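Local coordinates for cytochrome c552 (Thermochromatium tepidum, PDB 5ZE8), which probably transfers electrons at low potential through five covalently attached c-type hemes in a thermophilic purple sulfur photosynthetic bacterium, at residues A[102-107]-A[120-126]; A[128-134]-A[157-161]. One frame throughout, in Å; residues are numbered along the deposited sequence.

Interaction 1: residues A[102-107]-A[120-126]. With HEC (heme c), chain C.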
ATOM      1  N   CYS A 102       0.004  -5.272  12.013  1.00  9.96           N
ATOM      2  CA  CYS A 102       0.242  -4.283  10.900  1.00  9.46           C
ATOM      3  C   CYS A 102      -0.816  -3.210  10.840  1.00  9.76           C
ATOM      4  O   CYS A 102      -0.501  -2.070  10.595  1.00  9.30           O
ATOM      5  CB  CYS A 102       0.349  -4.908   9.503  1.00 10.03           C
ATOM      6  SG  CYS A 102       1.645  -6.248   9.503  1.00 10.39           S
ATOM      7  N   HIS A 103      -2.099  -3.593  11.047  1.00  9.18           N
ATOM      8  CA  HIS A 103      -3.248  -2.666  10.879  1.00  9.46           C
ATOM      9  C   HIS A 103      -3.617  -1.931  12.159  1.00  9.82           C
ATOM     10  O   HIS A 103      -4.283  -0.892  12.069  1.00 10.72           O
ATOM     11  CB  HIS A 103      -4.482  -3.393  10.375  1.00  9.66           C
ATOM     12  CG  HIS A 103      -4.437  -3.846   8.950  1.00  9.88           C
ATOM     13  ND1 HIS A 103      -5.043  -3.100   7.947  1.00  9.05           N
ATOM     14  CD2 HIS A 103      -3.902  -4.977   8.332  1.00  8.99           C
ATOM     15  CE1 HIS A 103      -4.855  -3.731   6.792  1.00 10.17           C
ATOM     16  NE2 HIS A 103      -4.175  -4.862   6.980  1.00 10.19           N
ATOM     17  N   ALA A 104      -3.268  -2.442  13.352  1.00  8.74           N
ATOM     18  CA  ALA A 104      -3.589  -1.757  14.597  1.00 10.05           C
ATOM     19  C   ALA A 104      -2.449  -2.001  15.573  1.00  9.31           C
ATOM     20  O   ALA A 104      -2.631  -2.617  16.626  1.00  9.79           O
ATOM     21  CB  ALA A 104      -4.939  -2.153  15.119  1.00 10.59           C
ATOM     22  N   PRO A 105      -1.252  -1.499  15.243  1.00  9.64           N
ATOM     23  CA  PRO A 105      -0.077  -1.874  15.993  1.00 10.61           C
ATOM     24  C   PRO A 105      -0.125  -1.623  17.445  1.00 10.92           C
ATOM     25  O   PRO A 105       0.372  -2.454  18.239  1.00 11.92           O
ATOM     26  CB  PRO A 105       1.078  -1.129  15.263  1.00 11.73           C
ATOM     27  CG  PRO A 105       0.389  -0.057  14.500  1.00 11.06           C
ATOM     28  CD  PRO A 105      -0.916  -0.647  14.088  1.00 10.43           C
ATOM     29  N   ASN A 106      -0.705  -0.498  17.908  1.00 10.15           N
ATOM     30  CA  ASN A 106      -0.706  -0.293  19.347  1.00 10.42           C
ATOM     31  C   ASN A 106      -1.671  -1.183  20.098  1.00 11.15           C
ATOM     32  O   ASN A 106      -1.394  -1.478  21.273  1.00 12.58           O
ATOM     33  CB  ASN A 106      -1.015   1.154  19.636  1.00 10.81           C
ATOM     34  CG  ASN A 106      -0.023   2.123  18.942  1.00 11.13           C
ATOM     35  OD1 ASN A 106       1.229   1.934  18.955  1.00 11.55           O
ATOM     36  ND2 ASN A 106      -0.588   3.240  18.449  1.00  9.87           N
ATOM     37  N   ALA A 107      -2.687  -1.633  19.416  1.00 10.59           N
ATOM     38  CA  ALA A 107      -3.624  -2.645  20.012  1.00 10.83           C
ATOM     39  C   ALA A 107      -2.880  -3.971  20.136  1.00 12.50           C
ATOM     40  O   ALA A 107      -2.929  -4.564  21.178  1.00 10.11           O
ATOM     41  CB  ALA A 107      -4.881  -2.789  19.185  1.00 11.13           C
ATOM     42  N   ALA A 120      -5.201   5.163  20.891  1.00 10.65           N
ATOM     43  CA  ALA A 120      -3.995   4.486  20.422  1.00 11.20           C
ATOM     44  C   ALA A 120      -4.376   3.390  19.446  1.00 12.87           C
ATOM     45  O   ALA A 120      -3.569   2.989  18.575  1.00 12.99           O
ATOM     46  CB  ALA A 120      -3.245   3.851  21.555  1.00 12.13           C
ATOM     47  N   TYR A 121      -5.554   2.784  19.581  1.00 10.21           N
ATOM     48  CA  TYR A 121      -6.005   1.706  18.746  1.00 11.62           C
ATOM     49  C   TYR A 121      -6.810   2.239  17.547  1.00 12.31           C
ATOM     50  O   TYR A 121      -6.661   1.786  16.411  1.00 11.89           O
ATOM     51  CB  TYR A 121      -6.881   0.732  19.610  1.00 11.47           C
ATOM     52  CG  TYR A 121      -6.295   0.386  20.953  1.00 12.38           C
ATOM     53  CD1 TYR A 121      -4.915   0.344  21.192  1.00 11.84           C
ATOM     54  CD2 TYR A 121      -7.144   0.078  22.014  1.00 12.59           C
ATOM     55  CE1 TYR A 121      -4.387   0.002  22.440  1.00 12.95           C
ATOM     56  CE2 TYR A 121      -6.610  -0.246  23.252  1.00 12.85           C
ATOM     57  CZ  TYR A 121      -5.285  -0.278  23.472  1.00 13.34           C
ATOM     58  OH  TYR A 121      -4.721  -0.600  24.679  1.00 16.02           O
ATOM     59  N   THR A 122      -7.674   3.255  17.776  1.00 11.36           N
ATOM     60  CA  THR A 122      -8.484   3.748  16.685  1.00 11.86           C
ATOM     61  C   THR A 122      -7.662   4.468  15.601  1.00 10.75           C
ATOM     62  O   THR A 122      -8.083   4.461  14.447  1.00 12.22           O
ATOM     63  CB  THR A 122      -9.650   4.677  17.091  1.00 12.82           C
ATOM     64  OG1 THR A 122      -9.148   5.831  17.708  1.00 15.69           O
ATOM     65  CG2 THR A 122     -10.508   3.936  18.118  1.00 14.39           C
ATOM     66  N   GLU A 123      -6.528   4.991  15.999  1.00 10.24           N
ATOM     67  CA  GLU A 123      -5.669   5.714  15.091  1.00 10.78           C
ATOM     68  C   GLU A 123      -4.782   4.807  14.243  1.00 10.31           C
ATOM     69  O   GLU A 123      -4.015   5.364  13.411  1.00 12.07           O
ATOM     70  CB  GLU A 123      -4.784   6.699  15.873  1.00 11.25           C
ATOM     71  CG  GLU A 123      -5.604   7.796  16.583  1.00 12.25           C
ATOM     72  CD  GLU A 123      -4.781   8.690  17.459  1.00 14.61           C
ATOM     73  OE1 GLU A 123      -3.542   8.596  17.529  1.00 13.04           O
ATOM     74  OE2 GLU A 123      -5.363   9.593  18.150  1.00 16.38           O
ATOM     75  N   GLY A 124      -4.864   3.484  14.394  1.00  9.46           N
ATOM     76  CA  GLY A 124      -4.202   2.642  13.387  1.00  9.16           C
ATOM     77  C   GLY A 124      -2.657   2.809  13.435  1.00  8.63           C
ATOM     78  O   GLY A 124      -2.064   2.773  14.538  1.00  9.24           O
ATOM     79  N   VAL A 125      -2.089   2.962  12.241  1.00  9.50           N
ATOM     80  CA  VAL A 125      -0.643   3.153  12.167  1.00  8.64           C
ATOM     81  C   VAL A 125      -0.388   4.654  12.384  1.00  8.84           C
ATOM     82  O   VAL A 125      -0.370   5.433  11.439  1.00  9.84           O
ATOM     83  CB  VAL A 125      -0.145   2.639  10.798  1.00  8.77           C
ATOM     84  CG1 VAL A 125       1.369   2.781  10.705  1.00  9.38           C
ATOM     85  CG2 VAL A 125      -0.417   1.169  10.621  1.00  9.38           C
ATOM     86  N   ASN A 126      -0.180   4.991  13.646  1.00  8.69           N
ATOM     87  CA  ASN A 126      -0.156   6.380  14.077  1.00  8.89           C
ATOM     88  C   ASN A 126       1.244   6.868  14.394  1.00  9.38           C
ATOM     89  O   ASN A 126       2.208   6.138  14.176  1.00  8.66           O
ATOM     90  CB  ASN A 126      -1.151   6.583  15.184  1.00  8.76           C
ATOM     91  CG  ASN A 126      -0.731   6.064  16.503  1.00  9.21           C
ATOM     92  OD1 ASN A 126       0.305   5.417  16.625  1.00 10.21           O
ATOM     93  ND2 ASN A 126      -1.554   6.379  17.570  1.00 10.29           N
TER
HETATM   94 FE   HEC C 502      -3.657  -6.308   5.499  1.00 10.52          FE
HETATM   95  CHA HEC C 502      -4.112  -4.042   2.940  1.00 11.37           C
HETATM   96  CHB HEC C 502      -6.886  -7.300   5.142  1.00 12.99           C
HETATM   97  CHC HEC C 502      -3.167  -8.742   7.743  1.00 11.43           C
HETATM   98  CHD HEC C 502      -0.435  -5.335   5.855  1.00  9.89           C
HETATM   99  NA  HEC C 502      -5.177  -5.855   4.333  1.00 12.34           N
HETATM  100  C1A HEC C 502      -5.184  -4.849   3.316  1.00 11.29           C
HETATM  101  C2A HEC C 502      -6.403  -4.903   2.554  1.00 13.49           C
HETATM  102  C3A HEC C 502      -7.169  -5.823   3.137  1.00 13.49           C
HETATM  103  C4A HEC C 502      -6.413  -6.405   4.201  1.00 12.71           C
HETATM  104  CMA HEC C 502      -8.537  -6.272   2.733  1.00 14.14           C
HETATM  105  CAA HEC C 502      -6.807  -3.984   1.464  1.00 12.08           C
HETATM  106  CBA HEC C 502      -7.325  -2.676   2.124  1.00 11.47           C
HETATM  107  CGA HEC C 502      -7.752  -1.562   1.223  1.00 11.50           C
HETATM  108  O1A HEC C 502      -8.294  -0.475   1.652  1.00 12.95           O
HETATM  109  O2A HEC C 502      -7.592  -1.624  -0.039  1.00 12.93           O
HETATM  110  NB  HEC C 502      -4.881  -7.703   6.345  1.00 10.91           N
HETATM  111  C1B HEC C 502      -6.161  -7.904   6.124  1.00 12.94           C
HETATM  112  C2B HEC C 502      -6.646  -8.886   7.042  1.00 12.31           C
HETATM  113  C3B HEC C 502      -5.625  -9.394   7.774  1.00 12.73           C
HETATM  114  C4B HEC C 502      -4.454  -8.614   7.280  1.00 12.98           C
HETATM  115  CMB HEC C 502      -8.074  -9.316   7.083  1.00 13.65           C
HETATM  116  CAB HEC C 502      -5.562 -10.454   8.787  1.00 13.10           C
HETATM  117  CBB HEC C 502      -6.256 -11.653   8.496  1.00 13.39           C
HETATM  118  NC  HEC C 502      -2.108  -6.930   6.566  1.00 11.39           N
HETATM  119  C1C HEC C 502      -2.030  -8.037   7.445  1.00 10.03           C
HETATM  120  C2C HEC C 502      -0.728  -8.203   7.986  1.00  9.80           C
HETATM  121  C3C HEC C 502       0.046  -7.179   7.492  1.00  9.94           C
HETATM  122  C4C HEC C 502      -0.844  -6.405   6.626  1.00  9.06           C
HETATM  123  CMC HEC C 502      -0.332  -9.234   8.979  1.00  9.38           C
HETATM  124  CAC HEC C 502       1.469  -6.883   7.746  1.00 10.04           C
HETATM  125  CBC HEC C 502       2.364  -7.958   7.491  1.00 11.67           C
HETATM  126  ND  HEC C 502      -2.550  -4.944   4.649  1.00 10.35           N
HETATM  127  C1D HEC C 502      -1.257  -4.632   4.920  1.00 10.18           C
HETATM  128  C2D HEC C 502      -0.751  -3.591   4.063  1.00 11.62           C
HETATM  129  C3D HEC C 502      -1.732  -3.280   3.218  1.00 11.32           C
HETATM  130  C4D HEC C 502      -2.870  -4.131   3.586  1.00 12.31           C
HETATM  131  CMD HEC C 502       0.643  -3.060   4.089  1.00 11.37           C
HETATM  132  CAD HEC C 502      -1.711  -2.208   2.120  1.00 11.41           C
HETATM  133  CBD HEC C 502      -1.343  -2.944   0.876  1.00 12.16           C
HETATM  134  CGD HEC C 502      -1.339  -2.069  -0.379  1.00 11.75           C
HETATM  135  O1D HEC C 502      -1.399  -0.870  -0.340  1.00 12.67           O
HETATM  136  O2D HEC C 502      -1.335  -2.633  -1.526  1.00 12.67           O
HETATM  137  O   HOH W   1      -2.700   1.087  16.584  1.00 11.39           O
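A104 and G124, with CA atoms 4.6 Å apart, each follow the end of a short helix, and from there helix 105-109 packs on helix 119-122, A107 lying nearest Y121. G124, with a positive phi of 66°, donates its N to Y121 O. A water links the two segments: it accepts from N106 N and donates to A120 O and G124 O. N106 gives the largest share of the contact. With CG anti to its carbonyl carbon (chi1 -57°), the side chain reaches across, and ND2 donates twice: to A120 O at 3.0 Å, close to straight, and to N126 OD1, also at 3.0 Å but reached from above the N126 carbonyl plane. The two amides are turned 54° against each other. N126 is the N-cap of helix 127-131, its OD1 also accepting from A129 N, while its ND2 binds E123 OE1. In 102-107, C102 and H103 close a CXXCH heme-attachment motif: C102 SG forms a thioether to heme c of chain C, and H103 NE2 binds its iron at 2.1 Å. Behind this motif V125 CG2 packs against P105 CD (3.9 Å) and covers C102 O, which is buried without a hydrogen-bonding partner. The Y121 ring lies obliquely by the backbone of N106 and A107, with CD1 3.7 Å from A107 CB and OH hydrogen-bonded to D110.

Interaction 2: residues A[128-134]-A[157-161]. With HEC (heme c), chain D.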
ATOM      1  N   VAL A 128       3.073   7.468  17.073  1.00  9.13           N
ATOM      2  CA  VAL A 128       3.903   6.714  17.979  1.00 10.40           C
ATOM      3  C   VAL A 128       4.108   5.242  17.541  1.00 10.89           C
ATOM      4  O   VAL A 128       5.144   4.650  17.896  1.00 11.75           O
ATOM      5  CB  VAL A 128       3.428   6.803  19.451  1.00  9.48           C
ATOM      6  CG1 VAL A 128       3.446   8.248  19.899  1.00 10.11           C
ATOM      7  CG2 VAL A 128       2.089   6.170  19.574  1.00 10.42           C
ATOM      8  N   ALA A 129       3.182   4.686  16.758  1.00 10.07           N
ATOM      9  CA  ALA A 129       3.416   3.331  16.239  1.00 10.06           C
ATOM     10  C   ALA A 129       4.628   3.310  15.378  1.00 11.50           C
ATOM     11  O   ALA A 129       5.473   2.461  15.565  1.00 12.54           O
ATOM     12  CB  ALA A 129       2.210   2.805  15.500  1.00 10.55           C
ATOM     13  N   CYS A 130       4.737   4.234  14.450  1.00  9.73           N
ATOM     14  CA  CYS A 130       5.926   4.225  13.628  1.00 10.06           C
ATOM     15  C   CYS A 130       7.142   4.741  14.402  1.00 10.30           C
ATOM     16  O   CYS A 130       8.260   4.207  14.213  1.00 10.97           O
ATOM     17  CB  CYS A 130       5.740   5.122  12.428  1.00 10.23           C
ATOM     18  SG  CYS A 130       4.875   4.274  11.108  1.00 10.88           S
ATOM     19  N   HIS A 131       6.956   5.783  15.215  1.00 10.70           N
ATOM     20  CA  HIS A 131       8.095   6.418  15.846  1.00 10.30           C
ATOM     21  C   HIS A 131       8.609   5.746  17.116  1.00 11.22           C
ATOM     22  O   HIS A 131       9.501   6.273  17.754  1.00 11.80           O
ATOM     23  CB  HIS A 131       7.895   7.963  16.047  1.00 10.13           C
ATOM     24  CG  HIS A 131       7.970   8.718  14.765  1.00  8.92           C
ATOM     25  ND1 HIS A 131       9.202   9.082  14.205  1.00  9.96           N
ATOM     26  CD2 HIS A 131       7.001   9.141  13.887  1.00  9.76           C
ATOM     27  CE1 HIS A 131       8.937   9.678  13.039  1.00 10.25           C
ATOM     28  NE2 HIS A 131       7.635   9.749  12.832  1.00 10.38           N
ATOM     29  N   THR A 132       8.082   4.565  17.426  1.00 10.66           N
ATOM     30  CA  THR A 132       8.673   3.741  18.540  1.00 11.10           C
ATOM     31  C   THR A 132       9.361   2.467  17.994  1.00 12.19           C
ATOM     32  O   THR A 132       9.803   1.639  18.785  1.00 12.88           O
ATOM     33  CB  THR A 132       7.689   3.486  19.704  1.00 12.03           C
ATOM     34  OG1 THR A 132       6.516   2.873  19.257  1.00 13.14           O
ATOM     35  CG2 THR A 132       7.377   4.799  20.433  1.00 11.79           C
ATOM     36  N   LEU A 133       9.351   2.249  16.676  1.00 11.89           N
ATOM     37  CA  LEU A 133      10.076   1.099  16.075  1.00 11.87           C
ATOM     38  C   LEU A 133      11.544   1.418  16.217  1.00 12.26           C
ATOM     39  O   LEU A 133      11.992   2.460  15.796  1.00 11.85           O
ATOM     40  CB  LEU A 133       9.732   1.001  14.613  1.00 12.33           C
ATOM     41  CG  LEU A 133       8.266   0.731  14.275  1.00 12.51           C
ATOM     42  CD1 LEU A 133       8.126   0.768  12.760  1.00 13.61           C
ATOM     43  CD2 LEU A 133       7.686  -0.507  14.926  1.00 12.95           C
ATOM     44  N   LYS A 134      12.317   0.521  16.855  1.00 12.56           N
ATOM     45  CA  LYS A 134      13.727   0.791  17.135  1.00 14.30           C
ATOM     46  C   LYS A 134      14.720   0.021  16.262  1.00 14.38           C
ATOM     47  O   LYS A 134      15.567   0.633  15.629  1.00 16.98           O
ATOM     48  CB  LYS A 134      14.051   0.626  18.588  1.00 16.18           C
ATOM     49  CG  LYS A 134      15.456   1.055  18.915  1.00 17.60           C
ATOM     50  CD  LYS A 134      15.703   0.908  20.393  1.00 21.95           C
ATOM     51  CE  LYS A 134      17.105   1.324  20.720  1.00 24.75           C
ATOM     52  NZ  LYS A 134      17.273   1.052  22.173  1.00 31.12           N
ATOM     53  N   ASP A 157      10.595   2.523  24.342  1.00 16.66           N
ATOM     54  CA  ASP A 157       9.767   3.444  25.054  1.00 17.63           C
ATOM     55  C   ASP A 157      10.083   4.931  24.806  1.00 16.64           C
ATOM     56  O   ASP A 157       9.469   5.801  25.445  1.00 18.55           O
ATOM     57  CB  ASP A 157       9.821   3.082  26.538  1.00 21.86           C
ATOM     58  CG  ASP A 157      11.184   3.361  27.143  1.00 26.76           C
ATOM     59  OD1 ASP A 157      12.114   3.694  26.382  1.00 29.47           O
ATOM     60  OD2 ASP A 157      11.330   3.245  28.389  1.00 36.72           O
ATOM     61  N   ARG A 158      10.969   5.221  23.836  1.00 16.58           N
ATOM     62  CA  ARG A 158      11.378   6.566  23.458  1.00 16.46           C
ATOM     63  C   ARG A 158      11.042   6.689  21.969  1.00 13.89           C
ATOM     64  O   ARG A 158      11.081   5.725  21.200  1.00 14.40           O
ATOM     65  CB  ARG A 158      12.875   6.824  23.612  1.00 18.79           C
ATOM     66  CG  ARG A 158      13.269   6.750  25.078  1.00 23.23           C
ATOM     67  CD  ARG A 158      14.739   6.644  25.309  1.00 29.47           C
ATOM     68  NE  ARG A 158      15.037   7.060  26.686  1.00 31.95           N
ATOM     69  CZ  ARG A 158      16.260   7.306  27.159  1.00 40.26           C
ATOM     70  NH1 ARG A 158      17.337   7.088  26.416  1.00 41.65           N
ATOM     71  NH2 ARG A 158      16.401   7.760  28.407  1.00 42.90           N
ATOM     72  N   LEU A 159      10.688   7.874  21.588  1.00 13.42           N
ATOM     73  CA  LEU A 159      10.519   8.217  20.216  1.00 12.70           C
ATOM     74  C   LEU A 159      11.834   8.131  19.502  1.00 12.61           C
ATOM     75  O   LEU A 159      12.926   8.392  20.053  1.00 13.90           O
ATOM     76  CB  LEU A 159       9.998   9.649  20.104  1.00 13.73           C
ATOM     77  CG  LEU A 159       8.603   9.950  20.604  1.00 13.48           C
ATOM     78  CD1 LEU A 159       8.211  11.394  20.409  1.00 15.60           C
ATOM     79  CD2 LEU A 159       7.611   9.108  19.880  1.00 16.43           C
ATOM     80  N   GLN A 160      11.733   7.751  18.247  1.00 11.65           N
ATOM     81  CA  GLN A 160      12.879   7.502  17.342  1.00 12.31           C
ATOM     82  C   GLN A 160      12.811   8.484  16.212  1.00 13.42           C
ATOM     83  O   GLN A 160      11.758   8.647  15.583  1.00 13.40           O
ATOM     84  CB  GLN A 160      12.865   6.074  16.823  1.00 12.43           C
ATOM     85  CG  GLN A 160      12.770   5.014  17.883  1.00 11.98           C
ATOM     86  CD  GLN A 160      14.068   4.878  18.745  1.00 13.79           C
ATOM     87  OE1 GLN A 160      15.196   4.767  18.215  1.00 14.28           O
ATOM     88  NE2 GLN A 160      13.917   4.961  20.098  1.00 14.85           N
ATOM     89  N   ALA A 161      13.926   9.177  15.943  1.00 14.14           N
ATOM     90  CA  ALA A 161      13.939  10.242  14.935  1.00 14.39           C
ATOM     91  C   ALA A 161      15.118  10.165  14.008  1.00 13.76           C
ATOM     92  O   ALA A 161      16.116   9.652  14.393  1.00 13.93           O
ATOM     93  CB  ALA A 161      13.983  11.560  15.648  1.00 16.28           C
TER
HETATM   94 FE   HEC D 503       6.865  10.577  11.115  1.00 10.05          FE
HETATM   95  CHA HEC D 503       9.939  11.759   9.990  1.00 10.39           C
HETATM   96  CHB HEC D 503       6.499  13.331  13.029  1.00 10.16           C
HETATM   97  CHC HEC D 503       3.538   9.697  11.721  1.00  9.28           C
HETATM   98  CHD HEC D 503       7.480   7.552   9.749  1.00  8.52           C
HETATM   99  NA  HEC D 503       7.964  12.200  11.428  1.00  9.78           N
HETATM  100  C1A HEC D 503       9.170  12.527  10.868  1.00 10.97           C
HETATM  101  C2A HEC D 503       9.542  13.854  11.271  1.00 10.23           C
HETATM  102  C3A HEC D 503       8.569  14.299  12.162  1.00 10.78           C
HETATM  103  C4A HEC D 503       7.618  13.269  12.233  1.00 10.10           C
HETATM  104  CMA HEC D 503       8.453  15.633  12.902  1.00 11.45           C
HETATM  105  CAA HEC D 503      10.772  14.605  10.719  1.00 12.00           C
HETATM  106  CBA HEC D 503      10.271  15.335   9.466  1.00 13.61           C
HETATM  107  CGA HEC D 503      11.381  16.150   8.828  1.00 19.47           C
HETATM  108  O1A HEC D 503      12.160  16.836   9.548  1.00 17.18           O
HETATM  109  O2A HEC D 503      11.408  16.272   7.592  1.00 21.56           O
HETATM  110  NB  HEC D 503       5.307  11.347  12.183  1.00  9.15           N
HETATM  111  C1B HEC D 503       5.424  12.448  12.908  1.00  9.74           C
HETATM  112  C2B HEC D 503       4.134  12.701  13.527  1.00 10.37           C
HETATM  113  C3B HEC D 503       3.276  11.734  13.137  1.00  9.37           C
HETATM  114  C4B HEC D 503       4.046  10.837  12.312  1.00  9.93           C
HETATM  115  CMB HEC D 503       3.813  13.917  14.367  1.00 10.73           C
HETATM  116  CAB HEC D 503       1.831  11.559  13.305  1.00  9.41           C
HETATM  117  CBB HEC D 503       1.002  12.626  12.933  1.00 10.42           C
HETATM  118  NC  HEC D 503       5.747   8.955  10.798  1.00  8.59           N
HETATM  119  C1C HEC D 503       4.393   8.764  11.055  1.00  9.77           C
HETATM  120  C2C HEC D 503       3.975   7.487  10.624  1.00  8.90           C
HETATM  121  C3C HEC D 503       5.089   6.810  10.139  1.00  9.42           C
HETATM  122  C4C HEC D 503       6.185   7.769  10.216  1.00  8.71           C
HETATM  123  CMC HEC D 503       2.581   6.945  10.857  1.00  9.06           C
HETATM  124  CAC HEC D 503       5.148   5.423   9.577  1.00  8.90           C
HETATM  125  CBC HEC D 503       4.223   5.015   8.551  1.00  8.63           C
HETATM  126  ND  HEC D 503       8.356   9.834  10.102  1.00  9.29           N
HETATM  127  C1D HEC D 503       8.444   8.537   9.632  1.00  9.21           C
HETATM  128  C2D HEC D 503       9.722   8.300   8.900  1.00 10.51           C
HETATM  129  C3D HEC D 503      10.389   9.476   8.974  1.00 10.41           C
HETATM  130  C4D HEC D 503       9.548  10.450   9.718  1.00 10.04           C
HETATM  131  CMD HEC D 503      10.219   7.000   8.362  1.00  8.63           C
HETATM  132  CAD HEC D 503      11.749   9.743   8.401  1.00 11.03           C
HETATM  133  CBD HEC D 503      11.664  10.117   6.915  1.00 12.53           C
HETATM  134  CGD HEC D 503      13.031   9.977   6.261  1.00 15.55           C
HETATM  135  O1D HEC D 503      13.226   9.178   5.336  1.00 16.36           O
HETATM  136  O2D HEC D 503      13.911  10.752   6.592  1.00 19.92           O
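H131 and Q160 meet through two hydrogen bonds, one given by Q160 N and one received by Q160 O, at the tight side of this contact. Q160 N donates to H131 O at 2.7 Å, in the carbonyl plane though bent at the hydrogen. H131 ND1 donates to Q160 O at 2.9 Å and 173°; the acceptor sits at the ring edge, in the imidazole plane, and the donor lies nearly along the C=O axis. This bond would fix the rotation of the ring and probably makes the imidazole a more electron-rich ligand. The third CXXCH heme-attachment motif of the chain ends here: C130 SG is bonded to heme c of chain D, and H131 NE2 holds its iron at 2.1 Å opposite H270, as in other bis-histidine hemes. L159 closes the same side, its CA making a C-H...O contact to H131 O and its CD2 lying 4.0 Å from H131 CB and near V128 CG1. T132 turns OG1 back to V128 O, leaving CG2 near R158 O. The buried Q160 side chain belongs to this tight part too: it bends at chi2 (-70°), so that CG lies 3.4 Å from L133 O and NE2 curls back to R158 O from above that carbonyl plane. The Q160 amide is further bound by N215 and E213, the latter also salt-bridged to R158. An alanine at Q160 would keep the backbone bonds to H131 but would probably leave R158 O, N215 and E213 each without the amide partner they have here. Toward solvent the packing thins: K134 passes Q160 obliquely, its CG 3.8 Å from Q160 OE1, and stretches away in an extended chain, while the exposed R158 chain also starts away from 128-134.

Interaction 1 is buried throughout, whereas interaction 2 is buried around its histidine and runs out to the exposed chains of K134 and R158. Helix 127-131 joins them: it belongs to interaction 2, yet its A129 CB packs on P105 CG of interaction 1 (3.5 Å), and V125 CG1 rests near C130 SG. Each contact includes the end of one CXXCH motif, but the chemistry differs. In 102-107 with 120-126 the bonding across the segments lies away from the heme ligand, in asparagine amides and a shared water. In 128-134 with 157-161 the ligand itself is bonded across to the short strand 159-161.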